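Side-chain contacts in AT-rich interactive domain-containing protein 4 (Arabidopsis thaliana, PDB 6LQF), which recognises DNA and the methylated histone H3 tail through an ARID-PHD cassette and, as an ISWI component, regulates the floral transition: residues M34-I39 against Y124-V129; A19-Q22 against E28-R31; A57-K62 against N109-H114. One frame throughout, in Å; residues are numbered along the deposited sequence.

Contact 1 (M34-I39 against Y124-V129); sequences MQFLLI and YAHDDV. With ZN (zinc ion), chain E.
His126 NE2 binds a zinc ion at 2.0 Å while CE1, the carbon next to NE2 in the same imidazole, turns its edge to Phe36 of the facing helix. His14, Cys16 and Asp32 supply the remaining protein ligands, and Asp32 stands one turn before Phe36 on helix 26-39, so metal and aromatic join the same two parts of the chain. Zinc sits 5.7 Å from Phe36 CD1, close to the ring but bonded to none of its atoms. The imidazole is gripped at both nitrogens: ND1 gives its hydrogen to Tyr122 O, which leaves NE2 to serve the metal and probably makes it a somewhat stronger ligand. A stack with Tyr122 helps further to fix the rotation of the ring.

Between the two nitrogens, His126 CE1 looks toward the phenyl group. Phe36 CD1 approaches that carbon at 4.4 Å, arriving at the edge of the imidazole near its plane. The closer touch is made by Ala125, whose CB lies 3.5 Å from Phe36 CE1 and also reaches CZ at 3.9 Å. Phe36 carries its CG opposite the backbone N (chi1 177°), and this throws the ring outward from the helix to the methyl and the histidine. A flat apolar ring suits this buried place, and alanine is small enough to let the two backbones stand 9.1 Å apart between Phe36 CA and Ala125 CA.

The contact thus ties the ARID region's first helix to the segment that follows its last one. Phe36 also touches Glu121 of helix 120-124, His126 packs on Tyr70 of helix 66-74, and Ala125 shares backbone hydrogen bonds with His14 on the N-terminal arm.

Contact 2 (A19-Q22 against E28-R31); sequences AHIQ and EFLR
The side chain of Glu28 is fully stretched, with CG opposite the backbone N (chi1 -177°) and CD continuing straight on, and this carries its carboxylate from the helix across to Ala19. There OE2 accepts the backbone N-H of Ala19 at 2.8 Å in a nearly straight bond (168°). The donor nevertheless comes from above the carboxylate plane, 45° out of it. Ala19 CB rests alongside, 3.6 Å from the same Glu28 OE2, and a methyl is slight enough to let the acid come so near.

The 19-22 segment is the loop that leads into helix 26-39, the first helix of the ARID region, and it folds back over that helix's opening turns. Ser25 OG meanwhile receives the backbone N-H of Glu28. With an alanine here in place of Glu28, the amide of Ala19 would probably be left without its acceptor and the loop set freer to move.

Deeper in, the branched Ile21 sends CD1 obliquely to the ring of Phe29, 4.3 Å from its CD1. Phe29 is buried among Phe67, Tyr70 and Tyr122, so an aliphatic neighbour extends an otherwise aromatic cluster; Ile21 also packs on Tyr70.

Contact 3 (A57-K62 against N109-H114); sequences AVLNSK and NTLKRH. With nucleotides of chain C; nucleotides of chain D.
A β-hairpin that holds DNA phosphates is fastened here, through Ala57 and Leu59, to helix 107-118 of the ARID/BRIGHT DNA-binding domain. Leu59 is the main anchor. Its CG stands opposite the backbone N (chi1 180°), aiming both methyls at the helix: CD2 meets Leu111 CD2 at 3.7 Å, the side chains crossing at about a right angle, while CD1 slides past Thr110 CG2 at 4.1 Å. Thr110 can offer its methyl because OG1 is occupied by Gly106 O one turn back.

At the other end, Ala57 CB lies 4.2 Å from His114 CE1, a small residue beside a large ring. A water joins the segments next to it, giving a hydrogen to Val58 O at 2.7 Å and bonding His114 NE2 at 2.9 Å in the imidazole plane. OP2 of DT3 in chain C also lies at that ring's edge.

The hairpin's outer side faces the backbone of DNA chain C. Val58 N donates to OP1 of DT3 at 2.8 Å; Asn60 N and Ser61 N, central residues of the type I' turn, reach OP2 (2.9 Å) and OP1 (2.8 Å) of DA4. The turn demands positive phi at both; asparagine, at the first, tolerates it well. On the helix, Asn109 ND2 and Lys112 NZ bind a phosphate of DA6 in chain D, and Asn109 also packs on a thymine base.

Main-chain amides holding phosphates are consistent with the hairpin reading backbone shape and charge rather than base identity, and the apolar underside probably helps to hold hairpin and helix at the spacing at which they meet the two strands.

In the fold
Contacts 1 and 2 share helix 26-39 and lie 10 Å apart between centres, touching where Asp128 OD1 packs on Ile21 CB at 3.8 Å. Contact 1 supplies the zinc ligand His126; contact 2 joins the N-terminal arm to the same helix, the Phe29 side chain about 8 Å from that metal, which is distinct from the PHD finger's two zincs. Contact 3 is nested in the chain loop that contact 1 closes, yet its centre is about 20 Å from that of contact 1 and 21 Å from that of contact 2. It meets the DNA directly, whereas the nearest atoms of contacts 1 and 2 stay about 13 and 15 Å from the nucleic acid.

Contact 1 (M34-I39 against Y124-V129)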
loop_
_atom_site.group_PDB
_atom_site.type_symbol
_atom_site.label_atom_id
_atom_site.label_comp_id
_atom_site.label_asym_id
_atom_site.label_seq_id
_atom_site.Cartn_x
_atom_site.Cartn_y
_atom_site.Cartn_z
ATOM N N MET A 34 -11.233 8.676 -10.648
ATOM C CA MET A 34 -12.434 9.504 -10.764
ATOM C C MET A 34 -13.396 8.883 -11.777
ATOM O O MET A 34 -14.603 8.791 -11.502
ATOM C CB MET A 34 -12.046 10.922 -11.148
ATOM C CG MET A 34 -11.242 11.608 -10.102
ATOM S SD MET A 34 -10.605 13.183 -10.801
ATOM C CE MET A 34 -12.092 14.062 -11.056
ATOM N N GLN A 35 -12.867 8.425 -12.914
ATOM C CA GLN A 35 -13.749 7.879 -13.955
ATOM C C GLN A 35 -14.443 6.610 -13.452
ATOM O O GLN A 35 -15.642 6.384 -13.673
ATOM C CB GLN A 35 -12.965 7.591 -15.224
ATOM C CG GLN A 35 -13.848 7.108 -16.372
ATOM C CD GLN A 35 -13.071 6.329 -17.411
ATOM O OE1 GLN A 35 -12.047 6.789 -17.917
ATOM N NE2 GLN A 35 -13.548 5.135 -17.726
ATOM N N PHE A 36 -13.696 5.803 -12.712
ATOM C CA PHE A 36 -14.224 4.548 -12.163
ATOM C C PHE A 36 -15.315 4.837 -11.156
ATOM O O PHE A 36 -16.350 4.188 -11.158
ATOM C CB PHE A 36 -13.086 3.745 -11.483
ATOM C CG PHE A 36 -13.552 2.492 -10.831
ATOM C CD1 PHE A 36 -13.762 1.367 -11.588
ATOM C CD2 PHE A 36 -13.800 2.445 -9.443
ATOM C CE1 PHE A 36 -14.246 0.194 -10.998
ATOM C CE2 PHE A 36 -14.259 1.279 -8.865
ATOM C CZ PHE A 36 -14.461 0.164 -9.641
ATOM N N LEU A 37 -15.082 5.759 -10.233
ATOM C CA LEU A 37 -16.071 6.101 -9.216
ATOM C C LEU A 37 -17.349 6.600 -9.875
ATOM O O LEU A 37 -18.441 6.247 -9.414
ATOM C CB LEU A 37 -15.532 7.169 -8.260
ATOM C CG LEU A 37 -14.423 6.593 -7.364
ATOM C CD1 LEU A 37 -13.814 7.718 -6.533
ATOM C CD2 LEU A 37 -14.924 5.485 -6.449
ATOM N N LEU A 38 -17.224 7.361 -10.963
ATOM C CA LEU A 38 -18.449 7.831 -11.660
ATOM C C LEU A 38 -19.178 6.682 -12.344
ATOM O O LEU A 38 -20.417 6.598 -12.285
ATOM C CB LEU A 38 -18.114 8.932 -12.680
ATOM C CG LEU A 38 -17.683 10.223 -12.010
ATOM C CD1 LEU A 38 -17.381 11.252 -13.076
ATOM C CD2 LEU A 38 -18.767 10.741 -11.090
ATOM N N ILE A 39 -18.463 5.784 -12.998
ATOM C CA ILE A 39 -19.154 4.678 -13.655
ATOM C C ILE A 39 -19.824 3.720 -12.632
ATOM O O ILE A 39 -20.868 3.085 -12.941
ATOM C CB ILE A 39 -18.184 3.935 -14.601
ATOM C CG1 ILE A 39 -18.946 3.298 -15.753
ATOM C CG2 ILE A 39 -17.377 2.906 -13.867
ATOM C CD1 ILE A 39 -19.877 4.253 -16.452
ATOM N N TYR A 124 -10.356 -4.092 -6.677
ATOM C CA TYR A 124 -10.898 -5.334 -7.238
ATOM C C TYR A 124 -11.005 -5.270 -8.785
ATOM O O TYR A 124 -10.886 -6.281 -9.481
ATOM C CB TYR A 124 -12.274 -5.630 -6.659
ATOM C CG TYR A 124 -12.358 -5.877 -5.149
ATOM C CD1 TYR A 124 -11.253 -6.253 -4.399
ATOM C CD2 TYR A 124 -13.562 -5.655 -4.476
ATOM C CE1 TYR A 124 -11.373 -6.485 -3.005
ATOM C CE2 TYR A 124 -13.684 -5.865 -3.115
ATOM C CZ TYR A 124 -12.599 -6.270 -2.379
ATOM O OH TYR A 124 -12.806 -6.449 -1.016
ATOM N N ALA A 125 -11.265 -4.074 -9.316
ATOM C CA ALA A 125 -11.419 -3.949 -10.777
ATOM C C ALA A 125 -10.118 -3.731 -11.547
ATOM O O ALA A 125 -10.147 -3.516 -12.764
ATOM C CB ALA A 125 -12.371 -2.808 -11.106
ATOM N N HIS A 126 -8.979 -3.769 -10.860
ATOM C CA HIS A 126 -7.689 -3.601 -11.542
ATOM C C HIS A 126 -6.758 -4.752 -11.196
ATOM O O HIS A 126 -7.169 -5.664 -10.467
ATOM C CB HIS A 126 -7.084 -2.240 -11.207
ATOM C CG HIS A 126 -7.848 -1.121 -11.818
ATOM N ND1 HIS A 126 -9.025 -0.647 -11.268
ATOM C CD2 HIS A 126 -7.667 -0.444 -12.979
ATOM C CE1 HIS A 126 -9.523 0.294 -12.059
ATOM N NE2 HIS A 126 -8.729 0.423 -13.105
ATOM N N ASP A 127 -5.562 -4.748 -11.774
ATOM C CA ASP A 127 -4.640 -5.883 -11.589
ATOM C C ASP A 127 -3.337 -5.389 -11.028
ATOM O O ASP A 127 -2.253 -5.704 -11.543
ATOM C CB ASP A 127 -4.431 -6.613 -12.906
ATOM C CG ASP A 127 -5.709 -7.218 -13.425
ATOM O OD1 ASP A 127 -6.334 -8.021 -12.688
ATOM O OD2 ASP A 127 -6.106 -6.857 -14.556
ATOM N N ASP A 128 -3.434 -4.641 -9.941
ATOM C CA ASP A 128 -2.293 -3.982 -9.369
ATOM C C ASP A 128 -1.740 -4.650 -8.121
ATOM O O ASP A 128 -0.719 -4.187 -7.588
ATOM C CB ASP A 128 -2.666 -2.553 -9.018
ATOM C CG ASP A 128 -3.200 -1.788 -10.212
ATOM O OD1 ASP A 128 -2.663 -1.965 -11.328
ATOM O OD2 ASP A 128 -4.110 -0.982 -10.014
ATOM N N VAL A 129 -2.417 -5.679 -7.625
ATOM C CA VAL A 129 -2.008 -6.275 -6.327
ATOM C C VAL A 129 -0.847 -7.242 -6.467
ATOM O O VAL A 129 -0.877 -8.098 -7.364
ATOM C CB VAL A 129 -3.203 -6.992 -5.661
ATOM C CG1 VAL A 129 -2.756 -7.772 -4.424
ATOM C CG2 VAL A 129 -4.253 -5.931 -5.306
HETATM ZN ZN ZN E . -9.011 1.699 -14.670
#

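Contact 2 (A19-Q22 against E28-R31)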
loop_
_atom_site.group_PDB
_atom_site.type_symbol
_atom_site.label_atom_id
_atom_site.label_comp_id
_atom_site.label_asym_id
_atom_site.label_seq_id
_atom_site.Cartn_x
_atom_site.Cartn_y
_atom_site.Cartn_z
ATOM N N ALA A 19 -1.927 2.847 -17.357
ATOM C CA ALA A 19 -0.566 2.332 -17.222
ATOM C C ALA A 19 -0.425 1.369 -16.038
ATOM O O ALA A 19 -1.095 1.541 -15.024
ATOM C CB ALA A 19 0.419 3.485 -17.053
ATOM N N HIS A 20 0.469 0.383 -16.158
ATOM C CA HIS A 20 0.789 -0.492 -15.041
ATOM C C HIS A 20 1.246 0.303 -13.825
ATOM O O HIS A 20 1.903 1.313 -13.937
ATOM C CB HIS A 20 1.870 -1.497 -15.447
ATOM C CG HIS A 20 1.420 -2.484 -16.474
ATOM N ND1 HIS A 20 1.995 -3.729 -16.611
ATOM C CD2 HIS A 20 0.463 -2.405 -17.427
ATOM C CE1 HIS A 20 1.407 -4.377 -17.599
ATOM N NE2 HIS A 20 0.470 -3.598 -18.109
ATOM N N ILE A 21 0.951 -0.211 -12.644
ATOM C CA ILE A 21 1.095 0.584 -11.421
ATOM C C ILE A 21 2.547 0.937 -11.112
ATOM O O ILE A 21 2.786 1.951 -10.463
ATOM C CB ILE A 21 0.426 -0.142 -10.189
ATOM C CG1 ILE A 21 0.169 0.831 -9.024
ATOM C CG2 ILE A 21 1.248 -1.379 -9.797
ATOM C CD1 ILE A 21 -0.745 1.988 -9.388
ATOM N N GLN A 22 3.503 0.176 -11.636
ATOM C CA GLN A 22 4.921 0.490 -11.405
ATOM C C GLN A 22 5.392 1.762 -12.106
ATOM O O GLN A 22 6.365 2.367 -11.681
ATOM C CB GLN A 22 5.830 -0.669 -11.854
ATOM C CG GLN A 22 5.592 -1.961 -11.100
ATOM C CD GLN A 22 4.622 -2.908 -11.809
ATOM O OE1 GLN A 22 3.735 -2.488 -12.566
ATOM N NE2 GLN A 22 4.805 -4.209 -11.571
ATOM N N GLU A 28 -2.459 10.361 -14.030
ATOM C CA GLU A 28 -3.147 9.314 -14.759
ATOM C C GLU A 28 -3.924 8.390 -13.816
ATOM O O GLU A 28 -5.064 8.031 -14.101
ATOM C CB GLU A 28 -2.155 8.484 -15.567
ATOM C CG GLU A 28 -2.861 7.428 -16.387
ATOM C CD GLU A 28 -1.943 6.651 -17.328
ATOM O OE1 GLU A 28 -0.791 7.084 -17.571
ATOM O OE2 GLU A 28 -2.407 5.612 -17.839
ATOM N N PHE A 29 -3.319 8.023 -12.680
ATOM C CA PHE A 29 -4.027 7.213 -11.697
ATOM C C PHE A 29 -5.289 7.908 -11.180
ATOM O O PHE A 29 -6.370 7.299 -11.187
ATOM C CB PHE A 29 -3.077 6.876 -10.532
ATOM C CG PHE A 29 -3.756 6.204 -9.417
ATOM C CD1 PHE A 29 -4.006 4.829 -9.481
ATOM C CD2 PHE A 29 -4.145 6.909 -8.289
ATOM C CE1 PHE A 29 -4.706 4.174 -8.423
ATOM C CE2 PHE A 29 -4.819 6.222 -7.218
ATOM C CZ PHE A 29 -5.077 4.878 -7.311
ATOM N N LEU A 30 -5.145 9.145 -10.707
ATOM C CA LEU A 30 -6.277 9.812 -10.084
ATOM C C LEU A 30 -7.412 10.041 -11.082
ATOM O O LEU A 30 -8.589 9.898 -10.729
ATOM C CB LEU A 30 -5.847 11.142 -9.468
ATOM C CG LEU A 30 -4.962 10.987 -8.217
ATOM C CD1 LEU A 30 -4.424 12.365 -7.784
ATOM C CD2 LEU A 30 -5.719 10.297 -7.037
ATOM N N ARG A 31 -7.077 10.345 -12.328
ATOM C CA ARG A 31 -8.131 10.514 -13.325
ATOM C C ARG A 31 -8.835 9.196 -13.575
ATOM O O ARG A 31 -10.071 9.180 -13.737
ATOM C CB ARG A 31 -7.540 11.120 -14.612
ATOM C CG ARG A 31 -7.110 12.567 -14.401
ATOM C CD ARG A 31 -6.745 13.187 -15.737
ATOM N NE ARG A 31 -6.278 14.554 -15.562
ATOM C CZ ARG A 31 -7.095 15.612 -15.481
ATOM N NH1 ARG A 31 -8.409 15.440 -15.524
ATOM N NH2 ARG A 31 -6.595 16.832 -15.298
#

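Contact 3 (A57-K62 against N109-H114)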
loop_
_atom_site.group_PDB
_atom_site.type_symbol
_atom_site.label_atom_id
_atom_site.label_comp_id
_atom_site.label_asym_id
_atom_site.label_seq_id
_atom_site.Cartn_x
_atom_site.Cartn_y
_atom_site.Cartn_z
ATOM N N ALA A 57 -11.397 15.257 0.831
ATOM C CA ALA A 57 -11.088 14.603 2.105
ATOM C C ALA A 57 -9.733 15.131 2.540
ATOM O O ALA A 57 -8.812 15.337 1.735
ATOM C CB ALA A 57 -11.048 13.086 2.023
ATOM N N VAL A 58 -9.625 15.332 3.837
ATOM C CA VAL A 58 -8.428 15.917 4.451
ATOM C C VAL A 58 -7.932 14.953 5.531
ATOM O O VAL A 58 -8.727 14.374 6.294
ATOM C CB VAL A 58 -8.763 17.262 5.060
ATOM C CG1 VAL A 58 -7.593 17.851 5.852
ATOM C CG2 VAL A 58 -9.197 18.208 3.964
ATOM N N LEU A 59 -6.610 14.800 5.595
ATOM C CA LEU A 59 -5.920 13.979 6.589
ATOM C C LEU A 59 -4.692 14.766 7.053
ATOM O O LEU A 59 -3.844 15.104 6.240
ATOM C CB LEU A 59 -5.488 12.657 5.988
ATOM C CG LEU A 59 -4.754 11.744 6.976
ATOM C CD1 LEU A 59 -5.723 11.347 8.037
ATOM C CD2 LEU A 59 -4.243 10.518 6.270
ATOM N N ASN A 60 -4.598 15.000 8.352
ATOM C CA ASN A 60 -3.512 15.750 8.966
ATOM C C ASN A 60 -3.310 17.083 8.233
ATOM O O ASN A 60 -2.195 17.432 7.890
ATOM C CB ASN A 60 -2.229 14.915 8.932
ATOM C CG ASN A 60 -1.164 15.409 9.893
ATOM O OD1 ASN A 60 -1.462 16.084 10.864
ATOM N ND2 ASN A 60 0.111 15.059 9.620
ATOM N N SER A 61 -4.423 17.784 7.989
ATOM C CA SER A 61 -4.470 19.132 7.370
ATOM C C SER A 61 -4.036 19.219 5.925
ATOM O O SER A 61 -3.787 20.347 5.453
ATOM C CB SER A 61 -3.568 20.099 8.167
ATOM O OG SER A 61 -3.965 20.167 9.534
ATOM N N LYS A 62 -3.859 18.101 5.222
ATOM C CA LYS A 62 -3.576 18.127 3.800
ATOM C C LYS A 62 -4.598 17.282 3.063
ATOM O O LYS A 62 -5.195 16.368 3.654
ATOM C CB LYS A 62 -2.148 17.643 3.504
ATOM C CG LYS A 62 -1.104 18.612 4.043
ATOM C CD LYS A 62 0.297 18.121 3.715
ATOM C CE LYS A 62 1.297 19.191 4.137
ATOM N NZ LYS A 62 2.697 18.761 3.890
ATOM N N ASN A 109 -7.104 3.349 11.492
ATOM C CA ASN A 109 -8.537 3.170 11.259
ATOM C C ASN A 109 -9.070 4.154 10.183
ATOM O O ASN A 109 -9.883 3.782 9.319
ATOM C CB ASN A 109 -9.285 3.380 12.586
ATOM C CG ASN A 109 -10.769 3.080 12.468
ATOM O OD1 ASN A 109 -11.548 3.998 12.229
ATOM N ND2 ASN A 109 -11.162 1.822 12.661
ATOM N N THR A 110 -8.628 5.406 10.279
ATOM C CA THR A 110 -9.027 6.408 9.300
ATOM C C THR A 110 -8.620 6.007 7.880
ATOM O O THR A 110 -9.424 6.099 6.926
ATOM C CB THR A 110 -8.436 7.755 9.683
ATOM O OG1 THR A 110 -8.993 8.155 10.947
ATOM C CG2 THR A 110 -8.826 8.790 8.652
ATOM N N LEU A 111 -7.374 5.524 7.724
ATOM C CA LEU A 111 -6.919 5.141 6.392
ATOM C C LEU A 111 -7.699 3.943 5.844
ATOM O O LEU A 111 -7.990 3.885 4.651
ATOM C CB LEU A 111 -5.419 4.814 6.404
ATOM C CG LEU A 111 -4.523 6.017 6.553
ATOM C CD1 LEU A 111 -3.094 5.555 6.633
ATOM C CD2 LEU A 111 -4.664 6.962 5.353
ATOM N N LYS A 112 -8.026 2.978 6.711
ATOM C CA LYS A 112 -8.822 1.851 6.263
ATOM C C LYS A 112 -10.209 2.306 5.798
ATOM O O LYS A 112 -10.677 1.828 4.766
ATOM C CB LYS A 112 -8.935 0.801 7.392
ATOM C CG LYS A 112 -7.589 0.100 7.589
ATOM C CD LYS A 112 -7.570 -0.697 8.907
ATOM C CE LYS A 112 -8.269 -1.960 8.689
ATOM N NZ LYS A 112 -8.292 -2.792 9.982
ATOM N N ARG A 113 -10.828 3.278 6.503
ATOM C CA ARG A 113 -12.137 3.794 6.103
ATOM C C ARG A 113 -12.026 4.537 4.765
ATOM O O ARG A 113 -12.862 4.383 3.875
ATOM C CB ARG A 113 -12.684 4.692 7.202
ATOM C CG ARG A 113 -13.163 3.977 8.450
ATOM C CD ARG A 113 -14.022 4.867 9.372
ATOM N NE ARG A 113 -13.342 6.100 9.769
ATOM C CZ ARG A 113 -13.450 7.255 9.116
ATOM N NH1 ARG A 113 -14.192 7.329 8.023
ATOM N NH2 ARG A 113 -12.806 8.330 9.538
ATOM N N HIS A 114 -10.961 5.323 4.588
ATOM C CA HIS A 114 -10.824 6.043 3.319
ATOM C C HIS A 114 -10.551 5.059 2.185
ATOM O O HIS A 114 -10.996 5.294 1.051
ATOM C CB HIS A 114 -9.671 7.038 3.359
ATOM C CG HIS A 114 -9.921 8.269 4.191
ATOM N ND1 HIS A 114 -11.077 9.008 4.101
ATOM C CD2 HIS A 114 -9.108 8.934 5.056
ATOM C CE1 HIS A 114 -10.985 10.060 4.896
ATOM N NE2 HIS A 114 -9.802 10.043 5.486
ATOM P P DT C 3 -12.662 14.423 6.406
ATOM O OP1 DT C 3 -12.035 15.090 5.297
ATOM O OP2 DT C 3 -12.789 13.008 6.401
ATOM O "O5'" DT C 3 -11.947 14.832 7.755
ATOM C "C5'" DT C 3 -11.675 16.196 8.015
ATOM C "C4'" DT C 3 -11.072 16.392 9.382
ATOM O "O4'" DT C 3 -12.061 16.079 10.372
ATOM C "C3'" DT C 3 -9.835 15.554 9.730
ATOM O "O3'" DT C 3 -8.843 16.490 10.127
ATOM C "C2'" DT C 3 -10.287 14.713 10.909
ATOM C "C1'" DT C 3 -11.413 15.535 11.490
ATOM N N1 DT C 3 -12.411 14.783 12.218
ATOM C C2 DT C 3 -12.829 15.230 13.445
ATOM O O2 DT C 3 -12.314 16.163 14.021
ATOM N N3 DT C 3 -13.814 14.472 14.017
ATOM C C4 DT C 3 -14.451 13.383 13.464
ATOM O O4 DT C 3 -15.336 12.819 14.078
ATOM C C5 DT C 3 -13.992 13.003 12.154
ATOM C C7 DT C 3 -14.621 11.829 11.476
ATOM C C6 DT C 3 -13.030 13.733 11.591
ATOM P P DA C 4 -7.314 16.163 10.250
ATOM O OP1 DA C 4 -6.615 17.198 9.584
ATOM O OP2 DA C 4 -7.044 14.787 9.943
ATOM O "O5'" DA C 4 -7.052 16.287 11.802
ATOM C "C5'" DA C 4 -7.219 17.538 12.450
ATOM C "C4'" DA C 4 -6.984 17.413 13.938
ATOM O "O4'" DA C 4 -8.077 16.726 14.565
ATOM C "C3'" DA C 4 -5.724 16.675 14.366
ATOM O "O3'" DA C 4 -5.281 17.388 15.510
ATOM C "C2'" DA C 4 -6.234 15.306 14.757
ATOM C "C1'" DA C 4 -7.601 15.616 15.301
ATOM N N9 DA C 4 -8.595 14.573 15.164
ATOM C C8 DA C 4 -8.803 13.735 14.104
ATOM N N7 DA C 4 -9.855 12.975 14.231
ATOM C C5 DA C 4 -10.381 13.339 15.458
ATOM C C6 DA C 4 -11.484 12.886 16.179
ATOM N N6 DA C 4 -12.308 11.937 15.746
ATOM N N1 DA C 4 -11.733 13.464 17.370
ATOM C C2 DA C 4 -10.901 14.409 17.808
ATOM N N3 DA C 4 -9.835 14.921 17.223
ATOM C C4 DA C 4 -9.627 14.341 16.032
ATOM P P DA D 6 -9.011 -1.216 13.264
ATOM O OP1 DA D 6 -9.794 -2.265 12.735
ATOM O OP2 DA D 6 -8.923 0.001 12.538
ATOM O "O5'" DA D 6 -9.481 -0.841 14.721
ATOM C "C5'" DA D 6 -9.703 -1.825 15.717
ATOM C "C4'" DA D 6 -10.630 -1.305 16.791
ATOM O "O4'" DA D 6 -9.957 -0.362 17.644
ATOM C "C3'" DA D 6 -11.882 -0.596 16.289
ATOM O "O3'" DA D 6 -12.932 -0.965 17.183
ATOM C "C2'" DA D 6 -11.488 0.862 16.374
ATOM C "C1'" DA D 6 -10.568 0.916 17.569
ATOM N N9 DA D 6 -9.499 1.909 17.501
ATOM C C8 DA D 6 -8.660 2.117 16.440
ATOM N N7 DA D 6 -7.721 2.994 16.672
ATOM C C5 DA D 6 -7.985 3.431 17.958
ATOM C C6 DA D 6 -7.359 4.373 18.780
ATOM N N6 DA D 6 -6.303 5.087 18.417
ATOM N N1 DA D 6 -7.858 4.553 20.019
ATOM C C2 DA D 6 -8.912 3.831 20.389
ATOM N N3 DA D 6 -9.588 2.922 19.710
ATOM C C4 DA D 6 -9.074 2.766 18.484
HETATM O O HOH W 1 -9.212 11.997 7.492
#